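Local coordinates for DNA/RNA-binding protein Alba (PDB 4Z9E) that probably binds double-stranded DNA firmly whatever its sequence and helps to compact it, as a member of the histone-like Alba family, at residues 45-48 and 49-53; 11-14 and 15-18. All blocks are in the same frame, centred on the assembly; numbering follows the deposited sequence.

In the fold
Both contacts are local ones, each formed within a single continuous piece of chain, and their centres lie about 11 Å apart. Interaction 2 comes first in the sequence, where the loop after strand 6-8 turns into helix 14-25; interaction 1 follows on helix 41-55. The two meet side by side: V47 CG2 rests 3.6 Å from Y17 CB and 3.8 Å from T14 CG2, and T51 OG1 lies 3.5 Å from V18 CG1. The helices thus pack together beside a mixed sheet ordered 6-8, 31-37, 80-88, 60-69. Interaction 2 fixes the start of helix 14-25, and interaction 1 ties helix 41-55 to both the sheet and the second subunit, which residues 11-18 do not touch.

Interaction 1 (45-48 and 49-53); sequences VDVA and EITRH
T51 grips the carbonyl of V47 twice. Its OG1 donates to V47 O at 2.8 Å and its backbone N to the same oxygen at 3.1 Å, the two arriving from opposite faces of the carbonyl plane. The hydroxyl gets there because it stands beside the backbone N and anti to the carbonyl carbon (chi1 -71°); threonine suits a buried helix position since the preceding turn satisfies its one polar group. I50 N donates to D46 O at 2.8 Å, and the other i to i+4 backbone bonds follow, that of R52 N to A48 O being weak, close to a wider pi-type turn at 51-53.

One turn apart on the same helix, R52 NH1 bridges to E49 OE2 at 3.0 Å, meeting the carboxylate on its syn side but 28° out of its plane. The glutamate is buried, yet its oxygens are provided for: OE2 also bonds to Y61 OH, and OE1 to T68 OG1 of the second subunit. The nearby arginine would probably favour the carboxylate form of E49.

Carbon atoms then lie against the carbonyls of the turn before: I50 CG1 is 3.3 Å from D46 O, and R52 CG touches A48 O. Hydrocarbon meets hydrocarbon where E49 CG is 4.3 Å from V45 CG1. The small A48 lets Y61 of strand 60-69 come close to the helix, and the arginine chain touches that tyrosine too. I50 leans on T14, whereas V45 packs on S81 of the second subunit, so helix 41-55 has helix 14-25, strand 60-69 and the second subunit as neighbours.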
loop_
_atom_site.group_PDB
_atom_site.type_symbol
_atom_site.label_atom_id
_atom_site.label_comp_id
_atom_site.label_asym_id
_atom_site.label_seq_id
_atom_site.Cartn_x
_atom_site.Cartn_y
_atom_site.Cartn_z
ATOM N N VAL A 45 5.486 -0.992 -3.044
ATOM C CA VAL A 45 5.991 -0.649 -1.704
ATOM C C VAL A 45 7.433 -1.111 -1.537
ATOM O O VAL A 45 8.275 -0.318 -1.125
ATOM C CB VAL A 45 5.105 -1.206 -0.561
ATOM C CG1 VAL A 45 5.702 -0.859 0.802
ATOM C CG2 VAL A 45 3.701 -0.607 -0.639
ATOM N N ASP A 46 7.721 -2.366 -1.882
ATOM C CA ASP A 46 9.109 -2.855 -1.963
ATOM C C ASP A 46 10.050 -1.926 -2.750
ATOM O O ASP A 46 11.145 -1.580 -2.255
ATOM C CB ASP A 46 9.194 -4.268 -2.581
ATOM C CG ASP A 46 8.504 -5.355 -1.742
ATOM O OD1 ASP A 46 8.188 -5.160 -0.531
ATOM O OD2 ASP A 46 8.279 -6.447 -2.323
ATOM N N VAL A 47 9.648 -1.546 -3.972
ATOM C CA VAL A 47 10.474 -0.696 -4.818
ATOM C C VAL A 47 10.853 0.560 -4.076
ATOM O O VAL A 47 12.018 0.916 -4.031
ATOM C CB VAL A 47 9.789 -0.327 -6.151
ATOM C CG1 VAL A 47 10.474 0.859 -6.817
ATOM C CG2 VAL A 47 9.763 -1.530 -7.076
ATOM N N ALA A 48 9.874 1.213 -3.472
ATOM C CA ALA A 48 10.139 2.451 -2.735
ATOM C C ALA A 48 10.949 2.227 -1.479
ATOM O O ALA A 48 11.692 3.104 -1.069
ATOM C CB ALA A 48 8.842 3.182 -2.379
ATOM N N GLU A 49 10.780 1.085 -0.836
ATOM C CA GLU A 49 11.491 0.866 0.414
ATOM C C GLU A 49 12.950 0.481 0.181
ATOM O O GLU A 49 13.839 0.924 0.899
ATOM C CB GLU A 49 10.768 -0.153 1.280
ATOM C CG GLU A 49 9.580 0.460 1.989
ATOM C CD GLU A 49 10.010 1.231 3.225
ATOM O OE1 GLU A 49 10.641 0.614 4.096
ATOM O OE2 GLU A 49 9.747 2.448 3.343
ATOM N N ILE A 50 13.195 -0.308 -0.852
ATOM C CA ILE A 50 14.559 -0.663 -1.211
ATOM C C ILE A 50 15.314 0.589 -1.617
ATOM O O ILE A 50 16.460 0.822 -1.197
ATOM C CB ILE A 50 14.579 -1.668 -2.375
ATOM C CG1 ILE A 50 14.121 -3.021 -1.887
ATOM C CG2 ILE A 50 15.968 -1.804 -2.955
ATOM C CD1 ILE A 50 13.645 -3.913 -3.007
ATOM N N THR A 51 14.646 1.396 -2.425
ATOM C CA THR A 51 15.231 2.617 -2.926
ATOM C C THR A 51 15.744 3.486 -1.784
ATOM O O THR A 51 16.862 3.958 -1.816
ATOM C CB THR A 51 14.209 3.415 -3.760
ATOM O OG1 THR A 51 13.978 2.737 -4.992
ATOM C CG2 THR A 51 14.729 4.781 -4.075
ATOM N N ARG A 52 14.926 3.711 -0.776
ATOM C CA ARG A 52 15.332 4.628 0.292
ATOM C C ARG A 52 16.228 3.999 1.368
ATOM O O ARG A 52 16.771 4.695 2.213
ATOM C CB ARG A 52 14.113 5.271 0.921
ATOM C CG ARG A 52 13.245 4.280 1.646
ATOM C CD ARG A 52 11.871 4.885 1.850
ATOM N NE ARG A 52 11.934 5.923 2.865
ATOM C CZ ARG A 52 11.774 5.695 4.165
ATOM N NH1 ARG A 52 11.523 4.458 4.609
ATOM N NH2 ARG A 52 11.856 6.713 5.017
ATOM N N HIS A 53 16.384 2.687 1.324
ATOM C CA HIS A 53 17.270 2.012 2.249
ATOM C C HIS A 53 18.648 1.830 1.682
ATOM O O HIS A 53 19.644 2.163 2.302
ATOM C CB HIS A 53 16.656 0.687 2.685
ATOM C CG HIS A 53 15.674 0.833 3.821
ATOM N ND1 HIS A 53 14.724 1.798 3.841
ATOM C CD2 HIS A 53 15.534 0.120 5.007
ATOM C CE1 HIS A 53 14.010 1.704 4.972
ATOM N NE2 HIS A 53 14.506 0.678 5.690
#

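Interaction 2 (11-14 and 15-18); sequences KKPT and MNYV
Y17 reaches back from the first turn of its helix to K12, whose backbone N donates to the phenol oxygen at 3.2 Å. A chi1 of -59° swings the ring opposite its own carbonyl and back toward the incoming loop. K12 crosses it at about a right angle, with CB 3.4 Å from OH, while K12 O lies at the ring edge, 3.4 Å from CE2. Tyrosine fits here because its flat body is buried and its hydroxyl still meets a backbone donor; a leucine in its place would probably leave K12 N without this acceptor and open a gap beneath the loop.

The same packed side holds the backbone of the first turn: T14 O accepts from V18 N at 3.1 Å, in the carbonyl plane, and V18 CG2 closes over that oxygen at 3.6 Å.

Toward solvent the contact is looser and more polar. P13 O takes two bonds from N16, one from the backbone N and one from ND2 at 3.1 Å, both from the same face of its plane. The oxygen lies practically in the amide plane of N16, and P13 and N16 run side by side, with CB of the proline 3.6 Å from ND2. Beyond CG the K12 chain runs out fully extended, as a lysine at an exposed edge can. K11, unmodified here, is a predicted acetylation site, and its chain touches T40.

From helix 41-55, K43 donates from NZ to K12 O and packs on T14, while Y17 also rests on V9, so the loop after strand 6-8 is joined to both helices.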
loop_
_atom_site.group_PDB
_atom_site.type_symbol
_atom_site.label_atom_id
_atom_site.label_comp_id
_atom_site.label_asym_id
_atom_site.label_seq_id
_atom_site.Cartn_x
_atom_site.Cartn_y
_atom_site.Cartn_z
ATOM N N LYS A 11 5.408 -6.582 -13.928
ATOM C CA LYS A 11 5.847 -7.962 -13.687
ATOM C C LYS A 11 7.360 -8.213 -13.690
ATOM O O LYS A 11 7.789 -9.273 -13.238
ATOM C CB LYS A 11 5.103 -8.962 -14.602
ATOM C CG LYS A 11 3.634 -9.207 -14.218
ATOM C CD LYS A 11 3.421 -9.517 -12.721
ATOM C CE LYS A 11 1.959 -9.396 -12.277
ATOM N NZ LYS A 11 1.375 -8.022 -12.432
ATOM N N LYS A 12 8.154 -7.253 -14.185
ATOM C CA LYS A 12 9.628 -7.359 -14.165
ATOM C C LYS A 12 10.219 -7.510 -12.740
ATOM O O LYS A 12 9.562 -7.187 -11.751
ATOM C CB LYS A 12 10.242 -6.133 -14.832
ATOM C CG LYS A 12 9.898 -5.995 -16.301
ATOM C CD LYS A 12 10.498 -4.722 -16.863
ATOM C CE LYS A 12 10.117 -4.559 -18.327
ATOM N NZ LYS A 12 10.826 -3.385 -18.894
ATOM N N PRO A 13 11.448 -8.039 -12.624
ATOM C CA PRO A 13 12.049 -8.072 -11.291
ATOM C C PRO A 13 12.177 -6.700 -10.648
ATOM O O PRO A 13 12.421 -5.699 -11.325
ATOM C CB PRO A 13 13.416 -8.698 -11.562
ATOM C CG PRO A 13 13.098 -9.708 -12.624
ATOM C CD PRO A 13 12.166 -8.946 -13.543
ATOM N N THR A 14 11.985 -6.690 -9.335
ATOM C CA THR A 14 11.846 -5.479 -8.555
ATOM C C THR A 14 12.963 -4.455 -8.816
ATOM O O THR A 14 12.698 -3.228 -8.894
ATOM C CB THR A 14 11.741 -5.877 -7.060
ATOM O OG1 THR A 14 10.585 -6.701 -6.912
ATOM C CG2 THR A 14 11.578 -4.683 -6.142
ATOM N N MET A 15 14.192 -4.954 -8.976
ATOM C CA MET A 15 15.354 -4.082 -9.094
ATOM C C MET A 15 15.327 -3.253 -10.375
ATOM O O MET A 15 15.853 -2.150 -10.388
ATOM C CB MET A 15 16.645 -4.865 -8.975
ATOM C CG MET A 15 16.870 -5.457 -7.583
ATOM S SD MET A 15 16.920 -4.214 -6.285
ATOM C CE MET A 15 17.931 -5.045 -5.062
ATOM N N ASN A 16 14.693 -3.760 -11.432
ATOM C CA ASN A 16 14.444 -2.928 -12.624
ATOM C C ASN A 16 13.776 -1.628 -12.276
ATOM O O ASN A 16 14.171 -0.562 -12.753
ATOM C CB ASN A 16 13.591 -3.657 -13.670
ATOM C CG ASN A 16 14.346 -4.758 -14.332
ATOM O OD1 ASN A 16 15.079 -4.518 -15.291
ATOM N ND2 ASN A 16 14.260 -5.951 -13.774
ATOM N N TYR A 17 12.761 -1.721 -11.423
ATOM C CA TYR A 17 12.002 -0.546 -11.064
ATOM C C TYR A 17 12.803 0.347 -10.139
ATOM O O TYR A 17 12.717 1.567 -10.230
ATOM C CB TYR A 17 10.648 -0.949 -10.506
ATOM C CG TYR A 17 9.832 -1.766 -11.497
ATOM C CD1 TYR A 17 9.329 -1.189 -12.669
ATOM C CD2 TYR A 17 9.573 -3.113 -11.270
ATOM C CE1 TYR A 17 8.595 -1.947 -13.588
ATOM C CE2 TYR A 17 8.836 -3.878 -12.177
ATOM C CZ TYR A 17 8.343 -3.295 -13.323
ATOM O OH TYR A 17 7.598 -4.079 -14.190
ATOM N N VAL A 18 13.617 -0.258 -9.271
ATOM C CA VAL A 18 14.466 0.523 -8.382
ATOM C C VAL A 18 15.470 1.308 -9.235
ATOM O O VAL A 18 15.766 2.479 -8.967
ATOM C CB VAL A 18 15.197 -0.372 -7.361
ATOM C CG1 VAL A 18 16.181 0.444 -6.517
ATOM C CG2 VAL A 18 14.206 -1.078 -6.450
#